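Local coordinates for flavoprotein (Thermotoga maritima, PDB 5V8S) that probably works as an electron-transferring oxidoreductase, a flavo-diiron protein that pairs a metallo-beta-lactamase-like diiron domain with an FMN-binding flavodoxin domain, at residues D192-L203 against H240-R250. The protein carries 1 engineered substitution. Residues are numbered along the deposited sequence; the frame is centred on the assembly and turned at random.
Sequences DDSNESVVERYL and HGLIWKKDPQR. With FEO (mu-oxo-diiron), chain C.
Asp193 anchors the contact by accepting hydrogen bonds from three consecutive backbone N-H groups, Lys245 to Asp247, in the loop before helix 248-260. Lys246 N meets the syn lone pair of Asp193 OD1 at 3.0 Å, nearly straight at 171°. Lys245 N reaches the same oxygen from above the carboxylate plane, while Asp247 N takes the syn lone pair of Asp193 OD2 at 2.9 Å. A chi1 of 64° sets Asp193 CG between its own backbone N and carbonyl carbon, which turns the carboxylate to the three N-H groups. Asp193 CB lies over the six-membered ring of Trp244 in a CH-pi contact. The buried carboxylate is thus held against rotation.

Packing is also close around Tyr202. Leu242 CG sits over one face of its ring, 4.0 Å from the centroid, and Trp244 CZ2 lies at its edge. Leu242 N donates to Tyr202 OH at 3.2 Å. A water joins that hydroxyl, Leu242 O and Trp244 NE1.

The outer side is more open and charged. Arg250 grips Glu196 end-on, NH1 to OE1 at 2.8 Å and NH2 to OE2 at 3.0 Å, with the two planes nearly coplanar. Val199 CG1 covers one guanidinium face. A water accepts from Lys245 NZ and donates weakly to Asp192 OD2; Lys245 NZ also bonds Ile21 O.

His240 binds one iron through NE2, and Ser51 O holds its ND1. The contact packs the 192-195 loop and the first turns of helix 196-214 against the loop leading from strand 235-238, by the diiron site, into helix 248-260, and against that helix's first turn.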
ATOM      1  N   ASP A 192      18.550 -22.726  17.791  1.00 23.85           N
ATOM      2  CA  ASP A 192      17.623 -23.852  17.763  1.00 24.51           C
ATOM      3  C   ASP A 192      16.442 -23.662  18.705  1.00 23.92           C
ATOM      4  O   ASP A 192      16.239 -22.569  19.251  1.00 26.35           O
ATOM      5  CB  ASP A 192      18.356 -25.165  18.059  1.00 27.37           C
ATOM      6  CG  ASP A 192      18.800 -25.293  19.506  1.00 30.36           C
ATOM      7  OD1 ASP A 192      18.714 -24.302  20.256  1.00 31.76           O
ATOM      8  OD2 ASP A 192      19.248 -26.394  19.892  1.00 33.78           O
ATOM      9  N   ASP A 193      15.643 -24.720  18.858  1.00 23.52           N
ATOM     10  CA  ASP A 193      14.386 -24.693  19.601  1.00 24.02           C
ATOM     11  C   ASP A 193      14.535 -25.126  21.058  1.00 25.19           C
ATOM     12  O   ASP A 193      13.596 -25.697  21.618  1.00 27.13           O
ATOM     13  CB  ASP A 193      13.328 -25.546  18.889  1.00 22.65           C
ATOM     14  CG  ASP A 193      13.687 -27.037  18.827  1.00 24.47           C
ATOM     15  OD1 ASP A 193      14.890 -27.366  18.811  1.00 24.43           O
ATOM     16  OD2 ASP A 193      12.756 -27.883  18.781  1.00 24.92           O
ATOM     17  N   SER A 194      15.685 -24.869  21.685  1.00 25.38           N
ATOM     18  CA  SER A 194      15.976 -25.373  23.022  1.00 26.21           C
ATOM     19  C   SER A 194      15.491 -24.462  24.146  1.00 27.09           C
ATOM     20  O   SER A 194      15.485 -24.891  25.309  1.00 28.42           O
ATOM     21  CB  SER A 194      17.484 -25.628  23.163  1.00 27.25           C
ATOM     22  OG  SER A 194      18.231 -24.449  22.945  1.00 29.48           O
ATOM     23  N   ASN A 195      15.092 -23.234  23.835  1.00 26.71           N
ATOM     24  CA  ASN A 195      14.635 -22.269  24.833  1.00 26.72           C
ATOM     25  C   ASN A 195      13.150 -22.000  24.596  1.00 27.65           C
ATOM     26  O   ASN A 195      12.766 -21.496  23.532  1.00 27.48           O
ATOM     27  CB  ASN A 195      15.460 -20.987  24.718  1.00 27.17           C
ATOM     28  CG  ASN A 195      15.130 -19.977  25.776  1.00 28.46           C
ATOM     29  OD1 ASN A 195      13.983 -19.541  25.904  1.00 30.25           O
ATOM     30  ND2 ASN A 195      16.139 -19.595  26.557  1.00 28.38           N
ATOM     31  N   GLU A 196      12.317 -22.335  25.583  1.00 29.06           N
ATOM     32  CA  GLU A 196      10.865 -22.278  25.387  1.00 29.91           C
ATOM     33  C   GLU A 196      10.362 -20.854  25.211  1.00 30.07           C
ATOM     34  O   GLU A 196       9.409 -20.628  24.450  1.00 30.15           O
ATOM     35  CB  GLU A 196      10.143 -22.934  26.566  1.00 32.42           C
ATOM     36  CG  GLU A 196       8.612 -22.754  26.550  1.00 34.27           C
ATOM     37  CD  GLU A 196       7.952 -23.447  25.369  1.00 36.70           C
ATOM     38  OE1 GLU A 196       8.613 -24.288  24.727  1.00 37.24           O
ATOM     39  OE2 GLU A 196       6.769 -23.158  25.085  1.00 37.13           O
ATOM     40  N   SER A 197      10.959 -19.882  25.902  1.00 29.15           N
ATOM     41  CA  SER A 197      10.485 -18.511  25.742  1.00 31.11           C
ATOM     42  C   SER A 197      10.818 -17.980  24.355  1.00 29.08           C
ATOM     43  O   SER A 197      10.034 -17.207  23.789  1.00 30.75           O
ATOM     44  CB  SER A 197      11.055 -17.603  26.835  1.00 34.85           C
ATOM     45  OG  SER A 197      12.408 -17.251  26.580  1.00 36.61           O
ATOM     46  N   VAL A 198      11.955 -18.394  23.787  1.00 28.00           N
ATOM     47  CA  VAL A 198      12.276 -18.038  22.407  1.00 26.60           C
ATOM     48  C   VAL A 198      11.275 -18.674  21.450  1.00 25.48           C
ATOM     49  O   VAL A 198      10.781 -18.027  20.523  1.00 25.20           O
ATOM     50  CB  VAL A 198      13.724 -18.446  22.061  1.00 27.78           C
ATOM     51  CG1 VAL A 198      14.007 -18.295  20.555  1.00 28.28           C
ATOM     52  CG2 VAL A 198      14.727 -17.637  22.900  1.00 28.13           C
ATOM     53  N   VAL A 199      10.970 -19.955  21.645  1.00 23.77           N
ATOM     54  CA  VAL A 199      10.027 -20.622  20.749  1.00 24.55           C
ATOM     55  C   VAL A 199       8.683 -19.902  20.752  1.00 25.96           C
ATOM     56  O   VAL A 199       8.086 -19.663  19.694  1.00 24.74           O
ATOM     57  CB  VAL A 199       9.887 -22.108  21.114  1.00 23.61           C
ATOM     58  CG1 VAL A 199       8.699 -22.725  20.389  1.00 23.51           C
ATOM     59  CG2 VAL A 199      11.167 -22.852  20.780  1.00 23.94           C
ATOM     60  N   GLU A 200       8.189 -19.532  21.944  1.00 26.69           N
ATOM     61  CA  GLU A 200       6.879 -18.889  22.027  1.00 27.94           C
ATOM     62  C   GLU A 200       6.872 -17.531  21.342  1.00 27.86           C
ATOM     63  O   GLU A 200       5.886 -17.172  20.692  1.00 29.33           O
ATOM     64  CB  GLU A 200       6.440 -18.753  23.484  1.00 31.34           C
ATOM     65  CG  GLU A 200       6.081 -20.095  24.095  1.00 35.73           C
ATOM     66  CD  GLU A 200       5.743 -20.019  25.575  1.00 39.61           C
ATOM     67  OE1 GLU A 200       5.264 -18.959  26.021  1.00 42.11           O
ATOM     68  OE2 GLU A 200       5.955 -21.025  26.293  1.00 40.66           O
ATOM     69  N   ARG A 201       7.938 -16.742  21.495  1.00 27.04           N
ATOM     70  CA  ARG A 201       8.028 -15.468  20.796  1.00 26.65           C
ATOM     71  C   ARG A 201       8.181 -15.665  19.296  1.00 24.43           C
ATOM     72  O   ARG A 201       7.795 -14.793  18.524  1.00 26.00           O
ATOM     73  CB  ARG A 201       9.213 -14.708  21.381  1.00 30.46           C
ATOM     74  CG  ARG A 201       9.673 -13.509  20.684  1.00 37.55           C
ATOM     75  CD  ARG A 201      10.872 -12.890  21.428  1.00 43.22           C
ATOM     76  NE  ARG A 201      11.100 -13.462  22.764  1.00 48.01           N
ATOM     77  CZ  ARG A 201      12.287 -13.851  23.224  1.00 51.20           C
ATOM     78  NH1 ARG A 201      13.389 -13.717  22.481  1.00 52.20           N
ATOM     79  NH2 ARG A 201      12.372 -14.366  24.443  1.00 51.96           N
ATOM     80  N   TYR A 202       8.787 -16.780  18.872  1.00 23.41           N
ATOM     81  CA  TYR A 202       9.110 -17.012  17.468  1.00 21.86           C
ATOM     82  C   TYR A 202       7.890 -17.431  16.650  1.00 22.44           C
ATOM     83  O   TYR A 202       7.754 -17.028  15.491  1.00 21.58           O
ATOM     84  CB  TYR A 202      10.213 -18.072  17.393  1.00 21.09           C
ATOM     85  CG  TYR A 202      10.600 -18.509  15.994  1.00 20.82           C
ATOM     86  CD1 TYR A 202      11.084 -17.602  15.060  1.00 20.97           C
ATOM     87  CD2 TYR A 202      10.531 -19.852  15.617  1.00 20.78           C
ATOM     88  CE1 TYR A 202      11.456 -17.999  13.800  1.00 20.98           C
ATOM     89  CE2 TYR A 202      10.910 -20.264  14.337  1.00 20.61           C
ATOM     90  CZ  TYR A 202      11.361 -19.320  13.433  1.00 19.81           C
ATOM     91  OH  TYR A 202      11.752 -19.722  12.172  1.00 19.97           O
ATOM     92  N   LEU A 203       7.000 -18.243  17.208  1.00 21.79           N
ATOM     93  CA  LEU A 203       5.957 -18.847  16.381  1.00 21.03           C
ATOM     94  C   LEU A 203       5.060 -17.829  15.677  1.00 21.26           C
ATOM     95  O   LEU A 203       4.690 -18.072  14.514  1.00 22.20           O
ATOM     96  CB  LEU A 203       5.175 -19.899  17.178  1.00 23.36           C
ATOM     97  CG  LEU A 203       5.950 -21.217  17.358  1.00 24.25           C
ATOM     98  CD1 LEU A 203       5.254 -22.088  18.381  1.00 25.75           C
ATOM     99  CD2 LEU A 203       6.075 -21.951  16.049  1.00 24.98           C
ATOM    100  N   HIS A 240      15.278 -20.447   6.783  1.00 16.81           N
ATOM    101  CA  HIS A 240      15.061 -19.182   7.471  1.00 17.44           C
ATOM    102  C   HIS A 240      14.623 -19.473   8.892  1.00 18.83           C
ATOM    103  O   HIS A 240      13.743 -20.302   9.100  1.00 19.85           O
ATOM    104  CB  HIS A 240      13.939 -18.366   6.804  1.00 17.47           C
ATOM    105  CG  HIS A 240      14.110 -18.169   5.329  1.00 17.33           C
ATOM    106  ND1 HIS A 240      15.115 -17.403   4.781  1.00 17.31           N
ATOM    107  CD2 HIS A 240      13.399 -18.654   4.289  1.00 17.23           C
ATOM    108  CE1 HIS A 240      15.009 -17.413   3.464  1.00 19.33           C
ATOM    109  NE2 HIS A 240      13.970 -18.158   3.141  1.00 19.53           N
ATOM    110  N   GLY A 241      15.210 -18.756   9.851  1.00 18.11           N
ATOM    111  CA  GLY A 241      14.779 -18.857  11.243  1.00 18.58           C
ATOM    112  C   GLY A 241      15.439 -19.998  12.007  1.00 19.64           C
ATOM    113  O   GLY A 241      16.559 -20.420  11.720  1.00 20.83           O
ATOM    114  N   LEU A 242      14.714 -20.485  13.010  1.00 19.75           N
ATOM    115  CA  LEU A 242      15.233 -21.474  13.936  1.00 20.07           C
ATOM    116  C   LEU A 242      15.346 -22.852  13.295  1.00 20.68           C
ATOM    117  O   LEU A 242      14.550 -23.243  12.435  1.00 21.47           O
ATOM    118  CB  LEU A 242      14.284 -21.586  15.119  1.00 21.10           C
ATOM    119  CG  LEU A 242      14.301 -20.491  16.188  1.00 24.78           C
ATOM    120  CD1 LEU A 242      13.499 -20.996  17.372  1.00 25.75           C
ATOM    121  CD2 LEU A 242      15.725 -20.096  16.617  1.00 24.76           C
ATOM    122  N   ILE A 243      16.322 -23.615  13.795  1.00 21.60           N
ATOM    123  CA  ILE A 243      16.454 -25.047  13.550  1.00 21.20           C
ATOM    124  C   ILE A 243      15.703 -25.768  14.655  1.00 21.36           C
ATOM    125  O   ILE A 243      15.707 -25.319  15.808  1.00 22.39           O
ATOM    126  CB  ILE A 243      17.942 -25.432  13.560  1.00 23.35           C
ATOM    127  CG1 ILE A 243      18.647 -24.778  12.381  1.00 23.71           C
ATOM    128  CG2 ILE A 243      18.143 -26.945  13.573  1.00 26.37           C
ATOM    129  CD1 ILE A 243      20.118 -24.634  12.598  1.00 26.31           C
ATOM    130  N   TRP A 244      15.070 -26.886  14.317  1.00 20.34           N
ATOM    131  CA  TRP A 244      14.266 -27.647  15.270  1.00 21.43           C
ATOM    132  C   TRP A 244      14.904 -29.015  15.487  1.00 22.57           C
ATOM    133  O   TRP A 244      14.755 -29.919  14.662  1.00 22.61           O
ATOM    134  CB  TRP A 244      12.824 -27.748  14.784  1.00 21.44           C
ATOM    135  CG  TRP A 244      12.170 -26.399  14.697  1.00 21.87           C
ATOM    136  CD1 TRP A 244      12.419 -25.413  13.772  1.00 22.43           C
ATOM    137  CD2 TRP A 244      11.180 -25.866  15.589  1.00 22.45           C
ATOM    138  NE1 TRP A 244      11.630 -24.317  14.036  1.00 23.17           N
ATOM    139  CE2 TRP A 244      10.858 -24.573  15.138  1.00 22.54           C
ATOM    140  CE3 TRP A 244      10.519 -26.370  16.706  1.00 22.82           C
ATOM    141  CZ2 TRP A 244       9.911 -23.775  15.782  1.00 23.59           C
ATOM    142  CZ3 TRP A 244       9.584 -25.576  17.348  1.00 23.37           C
ATOM    143  CH2 TRP A 244       9.284 -24.295  16.880  1.00 24.18           C
ATOM    144  N   LYS A 245      15.617 -29.145  16.599  1.00 24.28           N
ATOM    145  CA  LYS A 245      16.244 -30.393  17.008  1.00 25.59           C
ATOM    146  C   LYS A 245      15.538 -31.078  18.166  1.00 26.96           C
ATOM    147  O   LYS A 245      15.602 -32.303  18.281  1.00 29.39           O
ATOM    148  CB  LYS A 245      17.700 -30.123  17.410  1.00 26.77           C
ATOM    149  CG  LYS A 245      18.621 -29.870  16.226  1.00 29.65           C
ATOM    150  CD  LYS A 245      19.970 -29.275  16.647  1.00 30.96           C
ATOM    151  CE  LYS A 245      20.784 -30.220  17.499  1.00 33.41           C
ATOM    152  NZ  LYS A 245      22.107 -29.612  17.873  1.00 34.90           N
ATOM    153  N   LYS A 246      14.859 -30.324  19.021  1.00 28.07           N
ATOM    154  CA  LYS A 246      14.195 -30.924  20.167  1.00 30.15           C
ATOM    155  C   LYS A 246      12.803 -31.432  19.804  1.00 29.96           C
ATOM    156  O   LYS A 246      12.427 -32.542  20.189  1.00 32.43           O
ATOM    157  CB  LYS A 246      14.166 -29.901  21.299  1.00 32.43           C
ATOM    158  CG  LYS A 246      13.296 -30.251  22.498  1.00 38.23           C
ATOM    159  CD  LYS A 246      13.388 -29.145  23.550  1.00 43.07           C
ATOM    160  CE  LYS A 246      12.032 -28.823  24.150  1.00 47.01           C
ATOM    161  NZ  LYS A 246      12.052 -27.598  25.025  1.00 48.55           N
ATOM    162  N   ASP A 247      12.021 -30.651  19.052  1.00 28.70           N
ATOM    163  CA  ASP A 247      10.606 -30.956  18.840  1.00 29.64           C
ATOM    164  C   ASP A 247      10.178 -30.466  17.459  1.00 27.70           C
ATOM    165  O   ASP A 247       9.350 -29.558  17.331  1.00 28.15           O
ATOM    166  CB  ASP A 247       9.774 -30.294  19.942  1.00 32.15           C
ATOM    167  CG  ASP A 247       8.333 -30.766  19.985  1.00 34.21           C
ATOM    168  OD1 ASP A 247       7.931 -31.654  19.220  1.00 34.60           O
ATOM    169  OD2 ASP A 247       7.584 -30.219  20.813  1.00 35.60           O
ATOM    170  N   PRO A 248      10.733 -31.047  16.386  1.00 26.06           N
ATOM    171  CA  PRO A 248      10.292 -30.632  15.039  1.00 25.53           C
ATOM    172  C   PRO A 248       8.809 -30.848  14.791  1.00 25.24           C
ATOM    173  O   PRO A 248       8.229 -30.131  13.968  1.00 25.75           O
ATOM    174  CB  PRO A 248      11.157 -31.491  14.095  1.00 25.65           C
ATOM    175  CG  PRO A 248      11.517 -32.673  14.913  1.00 26.42           C
ATOM    176  CD  PRO A 248      11.714 -32.149  16.311  1.00 25.85           C
ATOM    177  N   GLN A 249       8.162 -31.805  15.467  1.00 26.84           N
ATOM    178  CA  GLN A 249       6.741 -32.019  15.218  1.00 25.77           C
ATOM    179  C   GLN A 249       5.922 -30.818  15.666  1.00 26.09           C
ATOM    180  O   GLN A 249       4.861 -30.543  15.094  1.00 26.83           O
ATOM    181  CB  GLN A 249       6.243 -33.294  15.908  1.00 29.26           C
ATOM    182  CG  GLN A 249       4.895 -33.780  15.383  1.00 32.38           C
ATOM    183  CD  GLN A 249       4.880 -33.999  13.868  1.00 35.09           C
ATOM    184  OE1 GLN A 249       5.761 -34.658  13.304  1.00 36.36           O
ATOM    185  NE2 GLN A 249       3.868 -33.453  13.207  1.00 35.19           N
ATOM    186  N   ARG A 250       6.409 -30.074  16.659  1.00 25.35           N
ATOM    187  CA  ARG A 250       5.691 -28.877  17.090  1.00 24.80           C
ATOM    188  C   ARG A 250       5.609 -27.872  15.950  1.00 23.86           C
ATOM    189  O   ARG A 250       4.578 -27.211  15.758  1.00 24.31           O
ATOM    190  CB  ARG A 250       6.399 -28.250  18.291  1.00 25.14           C
ATOM    191  CG  ARG A 250       5.693 -27.047  18.877  1.00 26.70           C
ATOM    192  CD  ARG A 250       6.442 -26.561  20.111  1.00 28.17           C
ATOM    193  NE  ARG A 250       5.824 -25.407  20.739  1.00 29.19           N
ATOM    194  CZ  ARG A 250       6.283 -24.827  21.839  1.00 31.44           C
ATOM    195  NH1 ARG A 250       7.360 -25.306  22.450  1.00 32.91           N
ATOM    196  NH2 ARG A 250       5.658 -23.768  22.338  1.00 31.13           N
TER
HETATM  197 FE1  FEO C 401      11.218 -18.870  -1.506  1.00 19.83          FE
HETATM  198 FE2  FEO C 401      13.449 -18.473   1.041  1.00 21.34          FE
HETATM  199  O   FEO C 401      12.887 -18.446  -0.753  1.00 21.81           O
HETATM  200  O   HOH W   1      21.766 -26.587  18.037  1.00 62.18           O
HETATM  201  O   HOH W   2      11.920 -22.383  11.854  1.00 19.77           O
HETATM  202  O   HOH W   3      10.606 -17.220  -0.174  1.00 54.25           O
HETATM  203  O   HOH W   4      11.533 -17.361   1.552  1.00 26.54           O